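Local structure of envelope glycoprotein (Thogoto virus, 5XEA) at residues B[28-33]-B[202-207]; B[49-54]-B[136-141]; B[40-45]-B[187-192]; B[86-91]-B[116-121]. The protein probably attaches the virus to its host-cell receptor and later drives fusion of the virion with the host membrane. All coordinates share one frame; numbering follows the deposited sequence.

Contact 1. Residues B[28-33]-B[202-207]; sequences YSATRY and VKISCF
Arg32 and Val202 meet at about a right angle: CG1 of Val202 sits over the centre of one face of the guanidinium, 4.0 Å from Arg32 CZ, while CG2 lies 3.9 Å from Arg32 CB. The arginine begins with CG anti to the backbone N (chi1 -174°) and bends at chi3, which folds the flat group back over the valine. Its nitrogens form salt bridges to Glu200 and Asp226. On the face of Tyr28, Ala30, Val202 and Ile204, Ala30 CB touches Ile204 CD1 at 4.2 Å. The sulfur of Cys206, disulfide-bonded to Cys224, approaches the Tyr28 ring obliquely, 3.8 Å from CD2. Ser29 and Lys203 project from the other face, where the lysine's CE lies 3.2 Å from Ser29 OG. Paired backbone hydrogen bonds join Tyr28 with Ile204 and Ala30 with Val202, making strands 24-35 and 197-209 antiparallel neighbours in a six-stranded sheet. The chemistry is thus divided: an apolar row flanked by a disulfide sulfur and by a guanidinium whose charge is probably balanced by two carboxylates.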
loop_
_atom_site.group_PDB
_atom_site.type_symbol
_atom_site.label_atom_id
_atom_site.label_comp_id
_atom_site.label_asym_id
_atom_site.label_seq_id
_atom_site.Cartn_x
_atom_site.Cartn_y
_atom_site.Cartn_z
ATOM N N TYR B 28 19.688 -17.110 15.153
ATOM C CA TYR B 28 18.854 -17.583 16.248
ATOM C C TYR B 28 18.268 -18.948 15.918
ATOM O O TYR B 28 17.809 -19.194 14.799
ATOM C CB TYR B 28 17.724 -16.595 16.539
ATOM C CG TYR B 28 18.149 -15.386 17.332
ATOM C CD1 TYR B 28 19.332 -15.390 18.061
ATOM C CD2 TYR B 28 17.367 -14.239 17.359
ATOM C CE1 TYR B 28 19.725 -14.278 18.795
ATOM C CE2 TYR B 28 17.749 -13.125 18.089
ATOM C CZ TYR B 28 18.928 -13.150 18.803
ATOM O OH TYR B 28 19.309 -12.044 19.532
ATOM N N SER B 29 18.301 -19.841 16.899
ATOM C CA SER B 29 17.610 -21.108 16.773
ATOM C C SER B 29 16.149 -20.924 17.153
ATOM O O SER B 29 15.823 -20.233 18.123
ATOM C CB SER B 29 18.262 -22.174 17.652
ATOM O OG SER B 29 19.390 -22.735 17.005
ATOM N N ALA B 30 15.269 -21.538 16.372
ATOM C CA ALA B 30 13.849 -21.455 16.664
ATOM C C ALA B 30 13.141 -22.671 16.096
ATOM O O ALA B 30 13.602 -23.303 15.141
ATOM C CB ALA B 30 13.228 -20.171 16.100
ATOM N N THR B 31 12.012 -22.991 16.716
ATOM C CA THR B 31 11.060 -23.933 16.153
ATOM C C THR B 31 10.103 -23.147 15.265
ATOM O O THR B 31 9.453 -22.204 15.726
ATOM C CB THR B 31 10.298 -24.670 17.252
ATOM O OG1 THR B 31 11.226 -25.287 18.155
ATOM C CG2 THR B 31 9.413 -25.738 16.644
ATOM N N ARG B 32 10.041 -23.517 13.995
ATOM C CA ARG B 32 9.190 -22.853 13.028
ATOM C C ARG B 32 8.039 -23.772 12.654
ATOM O O ARG B 32 8.246 -24.958 12.381
ATOM C CB ARG B 32 9.976 -22.466 11.783
ATOM C CG ARG B 32 9.165 -21.645 10.826
ATOM C CD ARG B 32 9.968 -21.287 9.626
ATOM N NE ARG B 32 10.112 -22.427 8.744
ATOM C CZ ARG B 32 11.013 -22.488 7.778
ATOM N NH1 ARG B 32 11.848 -21.475 7.591
ATOM N NH2 ARG B 32 11.087 -23.561 7.004
ATOM N N TYR B 33 6.832 -23.216 12.629
ATOM C CA TYR B 33 5.633 -23.923 12.196
ATOM C C TYR B 33 5.090 -23.239 10.950
ATOM O O TYR B 33 4.769 -22.048 10.988
ATOM C CB TYR B 33 4.574 -23.926 13.293
ATOM C CG TYR B 33 5.013 -24.532 14.598
ATOM C CD1 TYR B 33 4.787 -25.879 14.873
ATOM C CD2 TYR B 33 5.636 -23.758 15.569
ATOM C CE1 TYR B 33 5.185 -26.443 16.082
ATOM C CE2 TYR B 33 6.031 -24.307 16.775
ATOM C CZ TYR B 33 5.805 -25.651 17.028
ATOM O OH TYR B 33 6.200 -26.194 18.230
ATOM N N VAL B 202 15.078 -24.580 12.976
ATOM C CA VAL B 202 15.689 -23.704 11.986
ATOM C C VAL B 202 16.668 -22.757 12.662
ATOM O O VAL B 202 16.619 -22.518 13.870
ATOM C CB VAL B 202 14.643 -22.873 11.195
ATOM C CG1 VAL B 202 13.708 -23.770 10.385
ATOM C CG2 VAL B 202 13.869 -21.981 12.141
ATOM N N LYS B 203 17.536 -22.187 11.841
ATOM C CA LYS B 203 18.377 -21.064 12.221
ATOM C C LYS B 203 17.952 -19.855 11.401
ATOM O O LYS B 203 17.817 -19.944 10.175
ATOM C CB LYS B 203 19.855 -21.380 11.981
ATOM C CG LYS B 203 20.319 -22.679 12.606
ATOM C CD LYS B 203 20.700 -22.480 14.056
ATOM C CE LYS B 203 21.288 -23.754 14.629
ATOM N NZ LYS B 203 22.232 -24.359 13.655
ATOM N N ILE B 204 17.739 -18.729 12.069
ATOM C CA ILE B 204 17.184 -17.541 11.436
ATOM C C ILE B 204 18.153 -16.384 11.617
ATOM O O ILE B 204 18.554 -16.072 12.744
ATOM C CB ILE B 204 15.798 -17.209 12.013
ATOM C CG1 ILE B 204 14.784 -18.174 11.426
ATOM C CG2 ILE B 204 15.407 -15.781 11.714
ATOM C CD1 ILE B 204 13.650 -18.437 12.338
ATOM N N SER B 205 18.531 -15.756 10.507
ATOM C CA SER B 205 19.371 -14.574 10.566
ATOM C C SER B 205 18.551 -13.375 11.026
ATOM O O SER B 205 17.484 -13.080 10.470
ATOM C CB SER B 205 20.011 -14.303 9.207
ATOM O OG SER B 205 19.031 -14.175 8.189
ATOM N N CYS B 206 19.037 -12.714 12.068
ATOM C CA CYS B 206 18.454 -11.496 12.606
ATOM C C CYS B 206 19.565 -10.484 12.839
ATOM O O CYS B 206 20.698 -10.853 13.164
ATOM C CB CYS B 206 17.729 -11.740 13.939
ATOM S SG CYS B 206 16.427 -12.978 13.901
ATOM N N PHE B 207 19.235 -9.207 12.675
ATOM C CA PHE B 207 20.090 -8.122 13.129
ATOM C C PHE B 207 19.510 -7.591 14.430
ATOM O O PHE B 207 18.329 -7.228 14.485
ATOM C CB PHE B 207 20.205 -7.032 12.069
ATOM C CG PHE B 207 21.039 -7.449 10.893
ATOM C CD1 PHE B 207 22.437 -7.524 10.997
ATOM C CD2 PHE B 207 20.443 -7.805 9.705
ATOM C CE1 PHE B 207 23.207 -7.926 9.924
ATOM C CE2 PHE B 207 21.205 -8.206 8.625
ATOM C CZ PHE B 207 22.608 -8.269 8.739
#

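Contact 2. Residues B[49-54]-B[136-141]; sequences AWVAYC and CNIDWR
Ala49, which loses more surface to this contact than any other residue of the two strands, presses its methyl group onto the indole of its cross-strand neighbour Trp140. Ala49 CB stands 3.5 Å from the centroid of the Trp140 six-membered ring and only 2° off its normal, a CH-pi contact almost straight over that ring. With CG anti to the carbonyl carbon (chi1 -67°), the tryptophan swings its indole across to the facing strand, and its NE1 is hydrogen-bonded to the backbone oxygen of Asp93. Asn137 faces Ala52 in a hydrogen-bonded pair, with Ala52 N 2.8 Å from Asn137 O in a nearly straight bond (175°). The Asn137 amide donates through ND2 to Asp97 and to a water, 3.0 Å away, that also lies by Ala52 O. Trp50 forms the other hydrogen-bonded pair, with Asp139, and its ring meets Tyr439 of the third subunit edge-to-face. Between these pairs Val51 and Ile138 lie side by side, their CG2 atoms 4.2 Å apart. The alternating pairs form an antiparallel beta ladder between the long strands 40-56 and 133-156, consistent with the elongated, beta-rich fusion domain of gp64-like (class III) fusogens.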
loop_
_atom_site.group_PDB
_atom_site.type_symbol
_atom_site.label_atom_id
_atom_site.label_comp_id
_atom_site.label_asym_id
_atom_site.label_seq_id
_atom_site.Cartn_x
_atom_site.Cartn_y
_atom_site.Cartn_z
ATOM N N ALA B 49 -36.282 -17.458 0.388
ATOM C CA ALA B 49 -37.557 -17.500 -0.313
ATOM C C ALA B 49 -38.261 -16.151 -0.189
ATOM O O ALA B 49 -38.187 -15.500 0.856
ATOM C CB ALA B 49 -38.455 -18.618 0.243
ATOM N N TRP B 50 -38.892 -15.712 -1.272
ATOM C CA TRP B 50 -39.913 -14.662 -1.236
ATOM C C TRP B 50 -41.268 -15.344 -1.169
ATOM O O TRP B 50 -41.604 -16.130 -2.058
ATOM C CB TRP B 50 -39.855 -13.750 -2.465
ATOM C CG TRP B 50 -40.972 -12.735 -2.563
ATOM C CD1 TRP B 50 -42.040 -12.770 -3.421
ATOM C CD2 TRP B 50 -41.138 -11.545 -1.771
ATOM N NE1 TRP B 50 -42.854 -11.676 -3.212
ATOM C CE2 TRP B 50 -42.322 -10.911 -2.207
ATOM C CE3 TRP B 50 -40.398 -10.955 -0.740
ATOM C CZ2 TRP B 50 -42.783 -9.706 -1.654
ATOM C CZ3 TRP B 50 -40.862 -9.761 -0.179
ATOM C CH2 TRP B 50 -42.051 -9.149 -0.644
ATOM N N VAL B 51 -42.030 -15.060 -0.115
ATOM C CA VAL B 51 -43.355 -15.644 0.078
ATOM C C VAL B 51 -44.363 -14.511 0.258
ATOM O O VAL B 51 -44.273 -13.748 1.229
ATOM C CB VAL B 51 -43.391 -16.605 1.283
ATOM C CG1 VAL B 51 -44.777 -17.226 1.438
ATOM C CG2 VAL B 51 -42.325 -17.703 1.124
ATOM N N ALA B 52 -45.307 -14.393 -0.677
ATOM C CA ALA B 52 -46.387 -13.404 -0.608
ATOM C C ALA B 52 -47.733 -14.125 -0.590
ATOM O O ALA B 52 -48.167 -14.679 -1.607
ATOM C CB ALA B 52 -46.320 -12.414 -1.776
ATOM N N TYR B 53 -48.398 -14.091 0.554
ATOM C CA TYR B 53 -49.724 -14.673 0.738
ATOM C C TYR B 53 -50.724 -13.531 0.901
ATOM O O TYR B 53 -50.682 -12.797 1.891
ATOM C CB TYR B 53 -49.716 -15.588 1.956
ATOM C CG TYR B 53 -51.022 -16.306 2.231
ATOM C CD1 TYR B 53 -51.479 -17.306 1.381
ATOM C CD2 TYR B 53 -51.785 -16.003 3.360
ATOM C CE1 TYR B 53 -52.672 -17.987 1.643
ATOM C CE2 TYR B 53 -52.983 -16.680 3.628
ATOM C CZ TYR B 53 -53.412 -17.673 2.769
ATOM O OH TYR B 53 -54.585 -18.350 3.023
ATOM N N CYS B 54 -51.620 -13.376 -0.057
ATOM C CA CYS B 54 -52.500 -12.220 -0.089
ATOM C C CYS B 54 -53.945 -12.683 -0.042
ATOM O O CYS B 54 -54.247 -13.828 -0.369
ATOM C CB CYS B 54 -52.251 -11.399 -1.350
ATOM S SG CYS B 54 -50.513 -10.890 -1.525
ATOM N N CYS B 136 -51.119 -16.643 -3.761
ATOM C CA CYS B 136 -49.843 -17.076 -3.214
ATOM C C CYS B 136 -48.767 -16.900 -4.279
ATOM O O CYS B 136 -48.938 -17.327 -5.426
ATOM C CB CYS B 136 -49.924 -18.541 -2.754
ATOM S SG CYS B 136 -48.368 -19.328 -2.239
ATOM N N ASN B 137 -47.678 -16.239 -3.912
ATOM C CA ASN B 137 -46.499 -16.197 -4.770
ATOM C C ASN B 137 -45.305 -16.626 -3.944
ATOM O O ASN B 137 -45.074 -16.084 -2.856
ATOM C CB ASN B 137 -46.276 -14.801 -5.370
ATOM C CG ASN B 137 -47.032 -14.597 -6.669
ATOM O OD1 ASN B 137 -46.641 -15.121 -7.714
ATOM N ND2 ASN B 137 -48.123 -13.830 -6.613
ATOM N N ILE B 138 -44.569 -17.619 -4.443
ATOM C CA ILE B 138 -43.319 -18.050 -3.839
ATOM C C ILE B 138 -42.241 -18.114 -4.913
ATOM O O ILE B 138 -42.457 -18.699 -5.983
ATOM C CB ILE B 138 -43.443 -19.426 -3.164
ATOM C CG1 ILE B 138 -44.624 -19.476 -2.198
ATOM C CG2 ILE B 138 -42.116 -19.814 -2.467
ATOM C CD1 ILE B 138 -44.744 -20.820 -1.530
ATOM N N ASP B 139 -41.059 -17.562 -4.608
ATOM C CA ASP B 139 -39.893 -17.766 -5.464
ATOM C C ASP B 139 -38.655 -17.836 -4.586
ATOM O O ASP B 139 -38.674 -17.486 -3.399
ATOM C CB ASP B 139 -39.772 -16.676 -6.543
ATOM C CG ASP B 139 -38.896 -17.108 -7.729
ATOM O OD1 ASP B 139 -38.429 -18.281 -7.750
ATOM O OD2 ASP B 139 -38.666 -16.265 -8.627
ATOM N N TRP B 140 -37.570 -18.331 -5.173
ATOM C CA TRP B 140 -36.378 -18.661 -4.408
ATOM C C TRP B 140 -35.155 -18.015 -5.031
ATOM O O TRP B 140 -35.103 -17.792 -6.241
ATOM C CB TRP B 140 -36.169 -20.193 -4.336
ATOM C CG TRP B 140 -37.222 -20.879 -3.542
ATOM C CD1 TRP B 140 -38.486 -21.209 -3.961
ATOM C CD2 TRP B 140 -37.134 -21.277 -2.172
ATOM N NE1 TRP B 140 -39.178 -21.811 -2.941
ATOM C CE2 TRP B 140 -38.384 -21.849 -1.825
ATOM C CE3 TRP B 140 -36.121 -21.214 -1.200
ATOM C CZ2 TRP B 140 -38.646 -22.359 -0.551
ATOM C CZ3 TRP B 140 -36.377 -21.710 0.062
ATOM C CH2 TRP B 140 -37.638 -22.287 0.376
ATOM N N ARG B 141 -34.157 -17.746 -4.190
ATOM C CA ARG B 141 -32.805 -17.459 -4.653
ATOM C C ARG B 141 -31.846 -18.371 -3.904
ATOM O O ARG B 141 -32.081 -18.731 -2.745
ATOM C CB ARG B 141 -32.390 -15.992 -4.450
ATOM C CG ARG B 141 -32.144 -15.610 -2.988
ATOM C CD ARG B 141 -32.176 -14.095 -2.781
ATOM N NE ARG B 141 -31.236 -13.434 -3.693
ATOM C CZ ARG B 141 -30.034 -12.977 -3.343
ATOM N NH1 ARG B 141 -29.603 -13.097 -2.097
ATOM N NH2 ARG B 141 -29.258 -12.395 -4.247
HETATM O O HOH W 1 -49.351 -12.963 -4.073
#

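Contact 3. Residues B[40-45]-B[187-192]; sequences ELLTAG and FSYLVK
Strands 40-45 and 187-192 run antiparallel at 165° with their axes 4.6 Å apart, joined by six backbone hydrogen bonds in the pairs Leu41-Lys192, Thr43-Leu190 and Gly45-Ser188. Val191 loses the most surface to the contact, its two methyls divided between two partners. CG1, anti to the backbone N (chi1 -180°), reaches the Glu40 carboxylate, 3.4 Å from CD, whereas CG2 lies 4.0 Å from Leu42 CD1. That same leucine methyl comes to the edge of the Tyr189 ring, 4.3 Å from CD1. Ala44 CB touches two aromatic rings: it lies near the plane of the Phe187 ring, 3.9 Å from CE1, and comes obliquely to the Tyr189 ring, 3.8 Å from CD1. The Phe187 ring also reaches the Gly45 carbonyl obliquely, with CD1 3.3 Å from Gly45 O. Helix 421-437 covers this side, helix 77-86 the other. The face of Leu42, Ala44, Tyr189 and Val191 is largely apolar, whereas the other mixes leucines with Thr43, Ser188 and Lys192. Glu40 is a buried charged group beside the valine: OE1 is hydrogen-bonded to Thr164, while OE2 has a weak hydrogen bond to His174 and lies near Asp193, whose like charge would probably tend to raise its proton affinity.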
loop_
_atom_site.group_PDB
_atom_site.type_symbol
_atom_site.label_atom_id
_atom_site.label_comp_id
_atom_site.label_asym_id
_atom_site.label_seq_id
_atom_site.Cartn_x
_atom_site.Cartn_y
_atom_site.Cartn_z
ATOM N N GLU B 40 -6.884 -21.395 2.850
ATOM C CA GLU B 40 -8.038 -22.170 3.286
ATOM C C GLU B 40 -9.061 -22.231 2.164
ATOM O O GLU B 40 -8.994 -21.479 1.192
ATOM C CB GLU B 40 -8.706 -21.554 4.507
ATOM C CG GLU B 40 -7.785 -21.208 5.628
ATOM C CD GLU B 40 -8.541 -20.723 6.836
ATOM O OE1 GLU B 40 -9.045 -19.579 6.809
ATOM O OE2 GLU B 40 -8.657 -21.494 7.807
ATOM N N LEU B 41 -10.020 -23.142 2.298
ATOM C CA LEU B 41 -11.120 -23.247 1.352
ATOM C C LEU B 41 -12.373 -22.702 2.015
ATOM O O LEU B 41 -12.844 -23.256 3.016
ATOM C CB LEU B 41 -11.355 -24.684 0.892
ATOM C CG LEU B 41 -12.330 -24.713 -0.283
ATOM C CD1 LEU B 41 -11.642 -24.221 -1.548
ATOM C CD2 LEU B 41 -12.936 -26.095 -0.478
ATOM N N LEU B 42 -12.887 -21.604 1.484
ATOM C CA LEU B 42 -14.123 -21.022 1.982
ATOM C C LEU B 42 -15.251 -21.473 1.071
ATOM O O LEU B 42 -15.256 -21.163 -0.126
ATOM C CB LEU B 42 -14.046 -19.497 2.035
ATOM C CG LEU B 42 -15.403 -18.799 2.184
ATOM C CD1 LEU B 42 -16.012 -19.052 3.557
ATOM C CD2 LEU B 42 -15.262 -17.312 1.914
ATOM N N THR B 43 -16.176 -22.237 1.620
ATOM C CA THR B 43 -17.432 -22.538 0.941
ATOM C C THR B 43 -18.520 -21.699 1.591
ATOM O O THR B 43 -18.721 -21.773 2.811
ATOM C CB THR B 43 -17.769 -24.027 1.014
ATOM O OG1 THR B 43 -16.721 -24.773 0.388
ATOM C CG2 THR B 43 -19.078 -24.303 0.283
ATOM N N ALA B 44 -19.193 -20.881 0.788
ATOM C CA ALA B 44 -20.254 -20.016 1.290
ATOM C C ALA B 44 -21.489 -20.177 0.421
ATOM O O ALA B 44 -21.406 -20.105 -0.808
ATOM C CB ALA B 44 -19.819 -18.550 1.324
ATOM N N GLY B 45 -22.627 -20.391 1.059
ATOM C CA GLY B 45 -23.877 -20.568 0.341
ATOM C C GLY B 45 -25.008 -19.787 0.976
ATOM O O GLY B 45 -25.040 -19.574 2.188
ATOM N N PHE B 187 -26.955 -16.794 4.746
ATOM C CA PHE B 187 -25.705 -17.450 4.406
ATOM C C PHE B 187 -25.327 -18.488 5.454
ATOM O O PHE B 187 -25.555 -18.310 6.653
ATOM C CB PHE B 187 -24.562 -16.422 4.290
ATOM C CG PHE B 187 -24.246 -16.011 2.876
ATOM C CD1 PHE B 187 -23.319 -16.705 2.127
ATOM C CD2 PHE B 187 -24.890 -14.933 2.291
ATOM C CE1 PHE B 187 -23.020 -16.326 0.816
ATOM C CE2 PHE B 187 -24.612 -14.553 0.981
ATOM C CZ PHE B 187 -23.679 -15.250 0.247
ATOM N N SER B 188 -24.719 -19.568 4.982
ATOM C CA SER B 188 -23.853 -20.382 5.825
ATOM C C SER B 188 -22.451 -20.408 5.230
ATOM O O SER B 188 -22.270 -20.247 4.017
ATOM C CB SER B 188 -24.400 -21.809 5.981
ATOM O OG SER B 188 -25.678 -21.781 6.604
ATOM N N TYR B 189 -21.462 -20.614 6.096
ATOM C CA TYR B 189 -20.055 -20.575 5.729
ATOM C C TYR B 189 -19.343 -21.807 6.263
ATOM O O TYR B 189 -19.504 -22.174 7.432
ATOM C CB TYR B 189 -19.353 -19.339 6.291
ATOM C CG TYR B 189 -20.033 -18.033 5.980
ATOM C CD1 TYR B 189 -19.613 -17.248 4.916
ATOM C CD2 TYR B 189 -21.076 -17.579 6.765
ATOM C CE1 TYR B 189 -20.232 -16.033 4.630
ATOM C CE2 TYR B 189 -21.712 -16.358 6.484
ATOM C CZ TYR B 189 -21.279 -15.596 5.417
ATOM O OH TYR B 189 -21.913 -14.403 5.155
ATOM N N LEU B 190 -18.541 -22.427 5.407
ATOM C CA LEU B 190 -17.680 -23.540 5.801
ATOM C C LEU B 190 -16.240 -23.204 5.411
ATOM O O LEU B 190 -15.955 -22.971 4.229
ATOM C CB LEU B 190 -18.136 -24.847 5.143
ATOM C CG LEU B 190 -17.321 -26.113 5.457
ATOM C CD1 LEU B 190 -17.325 -26.453 6.946
ATOM C CD2 LEU B 190 -17.858 -27.262 4.636
ATOM N N VAL B 191 -15.350 -23.140 6.395
ATOM C CA VAL B 191 -13.919 -22.911 6.151
ATOM C C VAL B 191 -13.172 -24.212 6.432
ATOM O O VAL B 191 -13.184 -24.702 7.566
ATOM C CB VAL B 191 -13.349 -21.769 7.010
ATOM C CG1 VAL B 191 -11.871 -21.579 6.715
ATOM C CG2 VAL B 191 -14.067 -20.476 6.751
ATOM N N LYS B 192 -12.504 -24.746 5.407
ATOM C CA LYS B 192 -11.814 -26.035 5.458
ATOM C C LYS B 192 -10.317 -25.862 5.186
ATOM O O LYS B 192 -9.928 -25.161 4.249
ATOM C CB LYS B 192 -12.437 -26.997 4.436
ATOM C CG LYS B 192 -11.864 -28.406 4.429
ATOM C CD LYS B 192 -12.050 -29.110 5.771
ATOM C CE LYS B 192 -11.088 -30.295 5.917
ATOM N NZ LYS B 192 -11.184 -31.243 4.770
#

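Contact 4. Residues B[86-91]-B[116-121]; sequences SHQCSY and WAPRKE
Tyr91 holds its CG between the backbone N and the carbonyl carbon (chi1 59°), while Lys120 starts with CG anti to its own N (chi1 169°) and bends at chi2, and together these turns lay the lysine chain across the tyrosine ring at about a right angle, with Lys120 CD over one face, 4.0 Å from the ring centroid. Ala117 CB lies at the ring edge, 4.1 Å from Tyr91 CE2. Trp116 turns its indole over the facing strand, where Ser90 CB makes a CH-pi contact 3.7 Å from the centroid of the six-membered ring. Two backbone hydrogen bonds pair Cys89 with Ala117, and a water links His87 O to Pro118 O. The Cys89-Cys142 disulfide ties the small two-stranded sheet 89-91/115-117 to strand 133-156. For Lys120 the aliphatic chain does the packing, since NZ is too far from the ring for more than weak cation-pi attraction; the ammonium instead forms a salt bridge with Asp139 OD1, a hydrogen bond to Glu121 O and a probable one to Trp140 O.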
loop_
_atom_site.group_PDB
_atom_site.type_symbol
_atom_site.label_atom_id
_atom_site.label_comp_id
_atom_site.label_asym_id
_atom_site.label_seq_id
_atom_site.Cartn_x
_atom_site.Cartn_y
_atom_site.Cartn_z
ATOM N N SER B 86 -20.840 -30.260 -5.670
ATOM C CA SER B 86 -21.610 -30.249 -6.911
ATOM C C SER B 86 -21.526 -28.920 -7.644
ATOM O O SER B 86 -21.780 -28.879 -8.851
ATOM C CB SER B 86 -23.077 -30.573 -6.627
ATOM O OG SER B 86 -23.626 -29.640 -5.710
ATOM N N HIS B 87 -21.161 -27.843 -6.945
ATOM C CA HIS B 87 -21.192 -26.487 -7.498
ATOM C C HIS B 87 -22.600 -26.129 -7.950
ATOM O O HIS B 87 -22.802 -25.542 -9.016
ATOM C CB HIS B 87 -20.186 -26.313 -8.639
ATOM C CG HIS B 87 -18.766 -26.563 -8.229
ATOM N ND1 HIS B 87 -18.059 -25.691 -7.428
ATOM C CD2 HIS B 87 -17.926 -27.588 -8.502
ATOM C CE1 HIS B 87 -16.845 -26.169 -7.225
ATOM N NE2 HIS B 87 -16.737 -27.318 -7.867
ATOM N N GLN B 88 -23.581 -26.498 -7.129
ATOM C CA GLN B 88 -24.985 -26.190 -7.369
ATOM C C GLN B 88 -25.668 -25.909 -6.039
ATOM O O GLN B 88 -25.195 -26.321 -4.980
ATOM C CB GLN B 88 -25.715 -27.334 -8.088
ATOM C CG GLN B 88 -25.359 -27.486 -9.549
ATOM C CD GLN B 88 -26.345 -28.383 -10.272
ATOM O OE1 GLN B 88 -27.286 -27.908 -10.923
ATOM N NE2 GLN B 88 -26.147 -29.690 -10.144
ATOM N N CYS B 89 -26.795 -25.202 -6.105
ATOM C CA CYS B 89 -27.599 -24.928 -4.925
ATOM C C CYS B 89 -28.998 -25.502 -5.119
ATOM O O CYS B 89 -29.438 -25.771 -6.241
ATOM C CB CYS B 89 -27.665 -23.413 -4.629
ATOM S SG CYS B 89 -28.448 -22.317 -5.904
ATOM N N SER B 90 -29.703 -25.683 -4.013
ATOM C CA SER B 90 -31.065 -26.187 -4.055
ATOM C C SER B 90 -32.051 -25.114 -3.603
ATOM O O SER B 90 -31.688 -24.142 -2.937
ATOM C CB SER B 90 -31.219 -27.438 -3.183
ATOM O OG SER B 90 -30.984 -27.135 -1.825
ATOM N N TYR B 91 -33.319 -25.323 -3.950
ATOM C CA TYR B 91 -34.370 -24.390 -3.577
ATOM C C TYR B 91 -35.714 -25.117 -3.636
ATOM O O TYR B 91 -35.813 -26.243 -4.133
ATOM C CB TYR B 91 -34.331 -23.150 -4.473
ATOM C CG TYR B 91 -34.490 -23.418 -5.960
ATOM C CD1 TYR B 91 -35.753 -23.416 -6.551
ATOM C CD2 TYR B 91 -33.380 -23.648 -6.782
ATOM C CE1 TYR B 91 -35.913 -23.645 -7.912
ATOM C CE2 TYR B 91 -33.534 -23.878 -8.157
ATOM C CZ TYR B 91 -34.809 -23.872 -8.712
ATOM O OH TYR B 91 -35.004 -24.097 -10.062
ATOM N N TRP B 116 -32.596 -27.976 -8.227
ATOM C CA TRP B 116 -31.164 -27.718 -8.280
ATOM C C TRP B 116 -30.825 -26.873 -9.500
ATOM O O TRP B 116 -31.440 -26.999 -10.562
ATOM C CB TRP B 116 -30.343 -29.026 -8.326
ATOM C CG TRP B 116 -30.431 -29.817 -7.065
ATOM C CD1 TRP B 116 -31.371 -30.752 -6.750
ATOM C CD2 TRP B 116 -29.554 -29.730 -5.932
ATOM N NE1 TRP B 116 -31.136 -31.256 -5.492
ATOM C CE2 TRP B 116 -30.026 -30.645 -4.968
ATOM C CE3 TRP B 116 -28.423 -28.963 -5.638
ATOM C CZ2 TRP B 116 -29.403 -30.820 -3.732
ATOM C CZ3 TRP B 116 -27.805 -29.137 -4.410
ATOM C CH2 TRP B 116 -28.296 -30.058 -3.473
ATOM N N ALA B 117 -29.822 -26.024 -9.331
ATOM C CA ALA B 117 -29.331 -25.152 -10.389
ATOM C C ALA B 117 -27.953 -24.645 -9.972
ATOM O O ALA B 117 -27.621 -24.674 -8.783
ATOM C CB ALA B 117 -30.303 -23.982 -10.646
ATOM N N PRO B 118 -27.129 -24.198 -10.927
ATOM C CA PRO B 118 -25.852 -23.583 -10.526
ATOM C C PRO B 118 -26.061 -22.328 -9.699
ATOM O O PRO B 118 -25.259 -22.033 -8.804
ATOM C CB PRO B 118 -25.165 -23.262 -11.863
ATOM C CG PRO B 118 -26.061 -23.839 -12.948
ATOM C CD PRO B 118 -27.400 -24.029 -12.369
ATOM N N ARG B 119 -27.130 -21.585 -9.986
ATOM C CA ARG B 119 -27.511 -20.363 -9.297
ATOM C C ARG B 119 -28.980 -20.097 -9.604
ATOM O O ARG B 119 -29.517 -20.557 -10.614
ATOM C CB ARG B 119 -26.652 -19.173 -9.725
ATOM C CG ARG B 119 -26.734 -18.827 -11.207
ATOM C CD ARG B 119 -25.560 -17.951 -11.616
ATOM N NE ARG B 119 -24.274 -18.529 -11.212
ATOM C CZ ARG B 119 -23.664 -19.517 -11.864
ATOM N NH1 ARG B 119 -24.232 -20.041 -12.944
ATOM N NH2 ARG B 119 -22.491 -19.983 -11.440
ATOM N N LYS B 120 -29.617 -19.324 -8.733
ATOM C CA LYS B 120 -31.031 -19.013 -8.910
ATOM C C LYS B 120 -31.316 -17.652 -8.296
ATOM O O LYS B 120 -30.930 -17.396 -7.156
ATOM C CB LYS B 120 -31.896 -20.101 -8.264
ATOM C CG LYS B 120 -33.374 -19.799 -8.131
ATOM C CD LYS B 120 -34.145 -20.266 -9.340
ATOM C CE LYS B 120 -35.652 -20.151 -9.125
ATOM N NZ LYS B 120 -36.057 -18.744 -8.847
ATOM N N GLU B 121 -31.988 -16.786 -9.046
ATOM C CA GLU B 121 -32.446 -15.504 -8.526
ATOM C C GLU B 121 -33.974 -15.492 -8.477
ATOM O O GLU B 121 -34.643 -16.090 -9.325
ATOM C CB GLU B 121 -31.938 -14.340 -9.378
ATOM C CG GLU B 121 -32.203 -12.965 -8.751
ATOM C CD GLU B 121 -31.610 -12.830 -7.336
ATOM O OE1 GLU B 121 -32.371 -12.958 -6.357
ATOM O OE2 GLU B 121 -30.383 -12.596 -7.197
HETATM O O HOH W 2 -22.562 -22.795 -9.014
#

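In the fold
Contacts 2 and 3 lie on one long strand, 40-56, with centres 27 Å apart: its start pairs with 187-192 in contact 3 and its later part with 133-156 in contact 2, while 133-156 also runs beside the start. Contact 4, on a small two-stranded sheet, has its centre about 18 Å from that of contact 2 and touches it, Trp140 CB packing 3.5 Å from Tyr91 CB. Contact 1 belongs to a separate six-stranded sheet, its centre 61 Å from that of contact 2. Along the chain the contacts nest, 4 within 2, 2 within 3 and 3 within 1; strands 24-35 and 197-209 thus bracket one continuous excursion that builds contacts 2 to 4, probably the fusion domain, as in gp64.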